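Local coordinates for protein fatty acyl CoA synthetase FADD13 (FATTY-ACYL-CoA SYNTHETASE) (Mycobacterium tuberculosis, PDB 3R44) that is a fatty-acyl-CoA synthetase of the ANL superfamily, built around an AMP-binding-enzyme domain with a smaller C-terminal domain, at residues A[185-198]-A[369-381]. Sequence-based numbering, arbitrary orientation. Where two conformers were deposited one is given.
Sequences PKGVVHTHESVHSA and SDILLKEYWNRPE. With HIS (histidine), chain B.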
loop_
_atom_site.group_PDB
_atom_site.type_symbol
_atom_site.label_atom_id
_atom_site.label_comp_id
_atom_site.label_asym_id
_atom_site.label_seq_id
_atom_site.Cartn_x
_atom_site.Cartn_y
_atom_site.Cartn_z
ATOM N N PRO A 185 -7.943 -7.419 -11.405
ATOM C CA PRO A 185 -6.934 -7.611 -10.358
ATOM C C PRO A 185 -6.610 -9.113 -10.011
ATOM O O PRO A 185 -7.309 -10.009 -10.478
ATOM C CB PRO A 185 -7.541 -6.833 -9.166
ATOM C CG PRO A 185 -9.014 -7.009 -9.313
ATOM C CD PRO A 185 -9.208 -6.902 -10.848
ATOM N N LYS A 186 -5.516 -9.371 -9.286
ATOM C CA LYS A 186 -5.259 -10.672 -8.669
ATOM C C LYS A 186 -5.377 -10.493 -7.179
ATOM O O LYS A 186 -5.008 -9.443 -6.623
ATOM C CB LYS A 186 -3.840 -11.192 -8.920
ATOM C CG LYS A 186 -3.445 -11.357 -10.334
ATOM C CD LYS A 186 -1.950 -11.700 -10.403
ATOM C CE LYS A 186 -1.059 -10.434 -10.271
ATOM N NZ LYS A 186 -1.261 -9.462 -11.389
ATOM N N GLY A 187 -5.862 -11.533 -6.520
ATOM C CA GLY A 187 -5.975 -11.517 -5.083
ATOM C C GLY A 187 -4.743 -12.005 -4.434
ATOM O O GLY A 187 -4.315 -13.148 -4.653
ATOM N N VAL A 188 -4.157 -11.148 -3.622
ATOM C CA VAL A 188 -2.922 -11.469 -2.915
ATOM C C VAL A 188 -3.259 -12.106 -1.540
ATOM O O VAL A 188 -3.908 -11.452 -0.711
ATOM C CB VAL A 188 -2.097 -10.208 -2.714
ATOM C CG1 VAL A 188 -0.831 -10.513 -1.874
ATOM C CG2 VAL A 188 -1.728 -9.594 -4.071
ATOM N N VAL A 189 -2.893 -13.380 -1.327
ATOM C CA VAL A 189 -3.253 -14.116 -0.115
ATOM C C VAL A 189 -2.159 -13.957 0.927
ATOM O O VAL A 189 -1.027 -14.348 0.679
ATOM C CB VAL A 189 -3.491 -15.642 -0.373
ATOM C CG1 VAL A 189 -3.901 -16.357 0.954
ATOM C CG2 VAL A 189 -4.540 -15.811 -1.521
ATOM N N HIS A 190 -2.490 -13.355 2.059
ATOM C CA HIS A 190 -1.591 -13.329 3.222
ATOM C C HIS A 190 -2.096 -14.233 4.347
ATOM O O HIS A 190 -3.263 -14.539 4.438
ATOM C CB HIS A 190 -1.332 -11.893 3.705
ATOM C CG HIS A 190 -0.364 -11.147 2.835
ATOM N ND1 HIS A 190 0.993 -11.400 2.854
ATOM C CD2 HIS A 190 -0.566 -10.249 1.833
ATOM C CE1 HIS A 190 1.579 -10.682 1.919
ATOM N NE2 HIS A 190 0.660 -9.965 1.291
ATOM N N THR A 191 -1.178 -14.616 5.210
ATOM C CA THR A 191 -1.413 -15.566 6.268
ATOM C C THR A 191 -1.099 -14.896 7.623
ATOM O O THR A 191 -0.678 -13.706 7.699
ATOM C CB THR A 191 -0.491 -16.769 6.110
ATOM O OG1 THR A 191 0.879 -16.299 6.174
ATOM C CG2 THR A 191 -0.820 -17.559 4.781
ATOM N N HIS A 192 -1.419 -15.613 8.705
ATOM C CA HIS A 192 -1.116 -15.121 10.035
ATOM C C HIS A 192 0.423 -14.933 10.092
ATOM O O HIS A 192 0.920 -13.960 10.641
ATOM C CB HIS A 192 -1.574 -16.066 11.143
ATOM C CG HIS A 192 -3.065 -16.172 11.276
ATOM N ND1 HIS A 192 -3.784 -15.550 12.279
ATOM C CD2 HIS A 192 -3.982 -16.697 10.432
ATOM C CE1 HIS A 192 -5.077 -15.764 12.088
ATOM N NE2 HIS A 192 -5.225 -16.497 10.996
ATOM N N GLU A 193 1.165 -15.862 9.524
ATOM C CA GLU A 193 2.619 -15.791 9.524
ATOM C C GLU A 193 3.142 -14.594 8.762
ATOM O O GLU A 193 4.049 -13.938 9.244
ATOM C CB GLU A 193 3.241 -17.070 8.943
ATOM C CG GLU A 193 4.740 -16.976 8.623
ATOM C CD GLU A 193 5.306 -18.313 8.097
ATOM O OE1 GLU A 193 5.055 -18.640 6.922
ATOM O OE2 GLU A 193 5.950 -19.064 8.856
ATOM N N SER A 194 2.618 -14.334 7.556
ATOM C CA SER A 194 3.145 -13.199 6.772
ATOM C C SER A 194 2.840 -11.854 7.387
ATOM O O SER A 194 3.640 -10.956 7.394
ATOM C CB SER A 194 2.790 -13.366 5.258
ATOM O OG SER A 194 1.381 -13.273 5.001
ATOM N N VAL A 195 1.652 -11.732 7.952
ATOM C CA VAL A 195 1.200 -10.547 8.592
ATOM C C VAL A 195 2.037 -10.294 9.852
ATOM O O VAL A 195 2.494 -9.172 10.124
ATOM C CB VAL A 195 -0.340 -10.755 8.936
ATOM C CG1 VAL A 195 -0.849 -9.841 9.957
ATOM C CG2 VAL A 195 -1.158 -10.666 7.645
ATOM N N HIS A 196 2.218 -11.343 10.631
ATOM C CA HIS A 196 3.056 -11.245 11.821
ATOM C C HIS A 196 4.488 -10.837 11.436
ATOM O O HIS A 196 5.100 -10.001 12.098
ATOM C CB HIS A 196 3.073 -12.561 12.558
ATOM C CG HIS A 196 4.132 -12.645 13.613
ATOM N ND1 HIS A 196 5.330 -13.308 13.416
ATOM C CD2 HIS A 196 4.190 -12.104 14.852
ATOM C CE1 HIS A 196 6.069 -13.188 14.511
ATOM N NE2 HIS A 196 5.391 -12.478 15.404
ATOM N N SER A 197 5.011 -11.439 10.377
ATOM C CA SER A 197 6.382 -11.128 9.950
ATOM C C SER A 197 6.508 -9.679 9.511
ATOM O O SER A 197 7.477 -9.010 9.835
ATOM C CB SER A 197 6.807 -12.071 8.847
ATOM O OG SER A 197 7.024 -13.360 9.398
ATOM N N ALA A 198 5.517 -9.190 8.799
ATOM C CA ALA A 198 5.549 -7.838 8.328
ATOM C C ALA A 198 5.437 -6.907 9.495
ATOM O O ALA A 198 6.134 -5.906 9.538
ATOM C CB ALA A 198 4.367 -7.598 7.338
ATOM N N SER A 369 11.528 -13.392 1.988
ATOM C CA SER A 369 11.052 -13.017 3.288
ATOM C C SER A 369 9.778 -13.772 3.605
ATOM O O SER A 369 8.982 -14.037 2.707
ATOM C CB SER A 369 10.670 -11.530 3.329
ATOM O OG SER A 369 10.299 -11.087 4.637
ATOM N N ASP A 370 9.556 -14.049 4.877
ATOM C CA ASP A 370 8.246 -14.555 5.332
ATOM C C ASP A 370 7.099 -13.515 5.244
ATOM O O ASP A 370 5.940 -13.887 5.424
ATOM C CB ASP A 370 8.331 -15.035 6.786
ATOM C CG ASP A 370 9.066 -16.335 6.945
ATOM O OD1 ASP A 370 9.132 -17.070 5.949
ATOM O OD2 ASP A 370 9.522 -16.638 8.076
ATOM N N ILE A 371 7.394 -12.245 4.972
ATOM C CA ILE A 371 6.344 -11.263 4.739
ATOM C C ILE A 371 5.601 -11.478 3.413
ATOM O O ILE A 371 4.528 -10.885 3.176
ATOM C CB ILE A 371 6.868 -9.815 4.756
ATOM C CG1 ILE A 371 7.655 -9.570 3.463
ATOM C CG2 ILE A 371 7.667 -9.440 6.127
ATOM C CD1 ILE A 371 8.305 -8.183 3.379
ATOM N N LEU A 372 6.166 -12.315 2.540
ATOM C CA LEU A 372 5.617 -12.498 1.198
ATOM C C LEU A 372 4.322 -13.256 1.210
ATOM O O LEU A 372 4.067 -14.143 2.030
ATOM C CB LEU A 372 6.612 -13.211 0.284
ATOM C CG LEU A 372 7.840 -12.378 -0.024
ATOM C CD1 LEU A 372 8.874 -13.252 -0.746
ATOM C CD2 LEU A 372 7.515 -11.140 -0.837
ATOM N N LEU A 373 3.513 -12.934 0.232
ATOM C CA LEU A 373 2.281 -13.661 -0.020
ATOM C C LEU A 373 2.490 -15.160 -0.113
ATOM O O LEU A 373 3.550 -15.669 -0.558
ATOM C CB LEU A 373 1.582 -13.148 -1.318
ATOM C CG LEU A 373 2.109 -13.737 -2.647
ATOM C CD1 LEU A 373 1.247 -13.281 -3.802
ATOM C CD2 LEU A 373 3.618 -13.392 -2.959
ATOM N N LYS A 374 1.474 -15.873 0.294
ATOM C CA LYS A 374 1.446 -17.311 0.118
ATOM C C LYS A 374 1.255 -17.678 -1.357
ATOM O O LYS A 374 1.904 -18.606 -1.891
ATOM C CB LYS A 374 0.316 -17.938 0.941
ATOM C CG LYS A 374 0.112 -19.429 0.612
ATOM C CD LYS A 374 -1.194 -20.000 1.178
ATOM C CE LYS A 374 -1.072 -20.340 2.613
ATOM N NZ LYS A 374 -2.283 -21.093 3.110
ATOM N N GLU A 375 0.333 -16.980 -2.000
ATOM C CA GLU A 375 -0.030 -17.270 -3.375
ATOM C C GLU A 375 -0.941 -16.152 -3.885
ATOM O O GLU A 375 -1.468 -15.366 -3.091
ATOM C CB GLU A 375 -0.787 -18.580 -3.422
ATOM C CG GLU A 375 -2.176 -18.488 -2.796
ATOM C CD GLU A 375 -2.793 -19.840 -2.449
ATOM O OE1 GLU A 375 -2.070 -20.847 -2.350
ATOM O OE2 GLU A 375 -4.027 -19.857 -2.237
ATOM N N TYR A 376 -1.127 -16.091 -5.192
ATOM C CA TYR A 376 -2.256 -15.350 -5.734
ATOM C C TYR A 376 -3.465 -16.273 -5.728
ATOM O O TYR A 376 -3.365 -17.443 -6.100
ATOM C CB TYR A 376 -1.950 -14.884 -7.147
ATOM C CG TYR A 376 -0.869 -13.868 -7.290
ATOM C CD1 TYR A 376 -1.039 -12.563 -6.794
ATOM C CD2 TYR A 376 0.339 -14.183 -7.958
ATOM C CE1 TYR A 376 -0.057 -11.634 -6.949
ATOM C CE2 TYR A 376 1.314 -13.243 -8.123
ATOM C CZ TYR A 376 1.114 -11.983 -7.624
ATOM O OH TYR A 376 2.076 -11.035 -7.765
ATOM N N TRP A 377 -4.589 -15.762 -5.238
ATOM C CA TRP A 377 -5.748 -16.568 -5.000
ATOM C C TRP A 377 -6.254 -17.279 -6.263
ATOM O O TRP A 377 -6.532 -16.618 -7.264
ATOM C CB TRP A 377 -6.844 -15.680 -4.414
ATOM C CG TRP A 377 -8.142 -16.385 -4.110
ATOM C CD1 TRP A 377 -9.291 -16.227 -4.779
ATOM C CD2 TRP A 377 -8.448 -17.271 -3.012
ATOM N NE1 TRP A 377 -10.270 -16.993 -4.246
ATOM C CE2 TRP A 377 -9.795 -17.613 -3.126
ATOM C CE3 TRP A 377 -7.713 -17.798 -1.954
ATOM C CZ2 TRP A 377 -10.419 -18.532 -2.267
ATOM C CZ3 TRP A 377 -8.330 -18.677 -1.070
ATOM C CH2 TRP A 377 -9.657 -19.023 -1.212
ATOM N N ASN A 378 -6.363 -18.610 -6.186
ATOM C CA ASN A 378 -6.798 -19.466 -7.315
ATOM C C ASN A 378 -6.043 -19.213 -8.605
ATOM O O ASN A 378 -6.570 -19.448 -9.698
ATOM C CB ASN A 378 -8.304 -19.340 -7.496
ATOM C CG ASN A 378 -9.044 -19.882 -6.321
ATOM O OD1 ASN A 378 -8.472 -20.606 -5.525
ATOM N ND2 ASN A 378 -10.286 -19.517 -6.178
ATOM N N ARG A 379 -4.796 -18.759 -8.462
ATOM C CA ARG A 379 -3.872 -18.548 -9.569
ATOM C C ARG A 379 -2.508 -19.205 -9.356
ATOM O O ARG A 379 -1.505 -18.494 -9.210
ATOM C CB ARG A 379 -3.743 -17.061 -9.900
ATOM C CG ARG A 379 -5.075 -16.489 -10.371
ATOM C CD ARG A 379 -4.984 -15.048 -10.788
ATOM N NE ARG A 379 -6.170 -14.673 -11.594
ATOM C CZ ARG A 379 -7.198 -13.951 -11.156
ATOM N NH1 ARG A 379 -7.187 -13.437 -9.951
ATOM N NH2 ARG A 379 -8.245 -13.717 -11.929
ATOM N N PRO A 380 -2.464 -20.568 -9.386
ATOM C CA PRO A 380 -1.251 -21.301 -9.001
ATOM C C PRO A 380 -0.120 -21.083 -9.989
ATOM O O PRO A 380 1.039 -20.932 -9.573
ATOM C CB PRO A 380 -1.696 -22.772 -9.030
ATOM C CG PRO A 380 -2.925 -22.807 -9.880
ATOM C CD PRO A 380 -3.604 -21.494 -9.548
ATOM N N GLU A 381 -0.449 -20.985 -11.272
ATOM C CA GLU A 381 0.602 -20.740 -12.297
ATOM C C GLU A 381 1.226 -19.340 -12.228
ATOM O O GLU A 381 2.467 -19.216 -12.295
ATOM C CB GLU A 381 0.150 -21.097 -13.735
ATOM C CG GLU A 381 0.163 -22.587 -14.032
ATOM C CD GLU A 381 1.568 -23.139 -14.400
ATOM O OE1 GLU A 381 1.859 -23.275 -15.621
ATOM O OE2 GLU A 381 2.363 -23.457 -13.468
HETATM N N HIS B . 6.391 -17.261 14.144
HETATM C CA HIS B . 4.913 -17.169 14.212
HETATM C C HIS B . 4.340 -16.901 12.837
HETATM O O HIS B . 3.529 -17.627 12.258
HETATM C CB HIS B . 4.532 -16.063 15.219
HETATM C CG HIS B . 3.143 -15.532 15.080
HETATM N ND1 HIS B . 2.495 -14.911 16.135
HETATM C CD2 HIS B . 2.271 -15.513 14.030
HETATM C CE1 HIS B . 1.289 -14.526 15.733
HETATM N NE2 HIS B . 1.135 -14.868 14.462
HETATM O OXT HIS B . 4.701 -15.889 12.243
HETATM O O HOH W 1 5.050 -16.166 4.808
#
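Three backbone hydrogen bonds run between Gly-187 to Val-189 and Lys-374 to Trp-377. The N of Trp-377 reaches O of Gly-187 at 2.7 Å, and Val-189 is gripped at both ends, its N donating to O of Glu-375 and its O accepting from N of Lys-374. In this way 375-376 forms a short, weakly bonded antiparallel strand at the edge of the sheet beside 186-191, with Val-188 and Tyr-376 as a non-hydrogen-bonded pair.

Aliphatic and aromatic groups fill the face beside Val-188. The Tyr-376 ring is sandwiched: Lys-186 CD sits over one face, 3.8 Å from the ring centroid, and Leu-373 CD1 lies over the opposite one. A bend at chi3 (-81°) keeps the lysine CE over the ring, 3.7 Å from Tyr-376 CE1. The phenol continues to Glu-319, to which its OH is hydrogen-bonded. Val-188 divides its methyls, CG1 against Leu-373 CB at 3.6 Å and CG2 at the tyrosine edge. On the other face of the sheet, Val-189 CG2 meets Trp-377 CB (3.7 Å) and the edge of the indole. Farther along, Ile-371 CG2 packs against the backbone of Ala-198, 3.4 Å from its N.

The wider setting is the AMP-binding domain, where strand 186-191 is the middle of a three-stranded antiparallel sheet completed by 172-178, and leads straight into helix 192-205. Thr-191 and Ser-194 form a capping box at that junction; helix residues Glu-193 and His-196 line the pocket of the bound histidine.

Polar contacts gather at the helix start. The His-190 imidazole is held through ND1 by Ser-194 OG (2.9 Å) and through NE2 by the carbonyl of Thr-318, while CE1 lies 3.2 Å from Ile-371 O, near the ring plane. Ser-194 also turns its CA toward Asp-370 O in a CA-H...O contact.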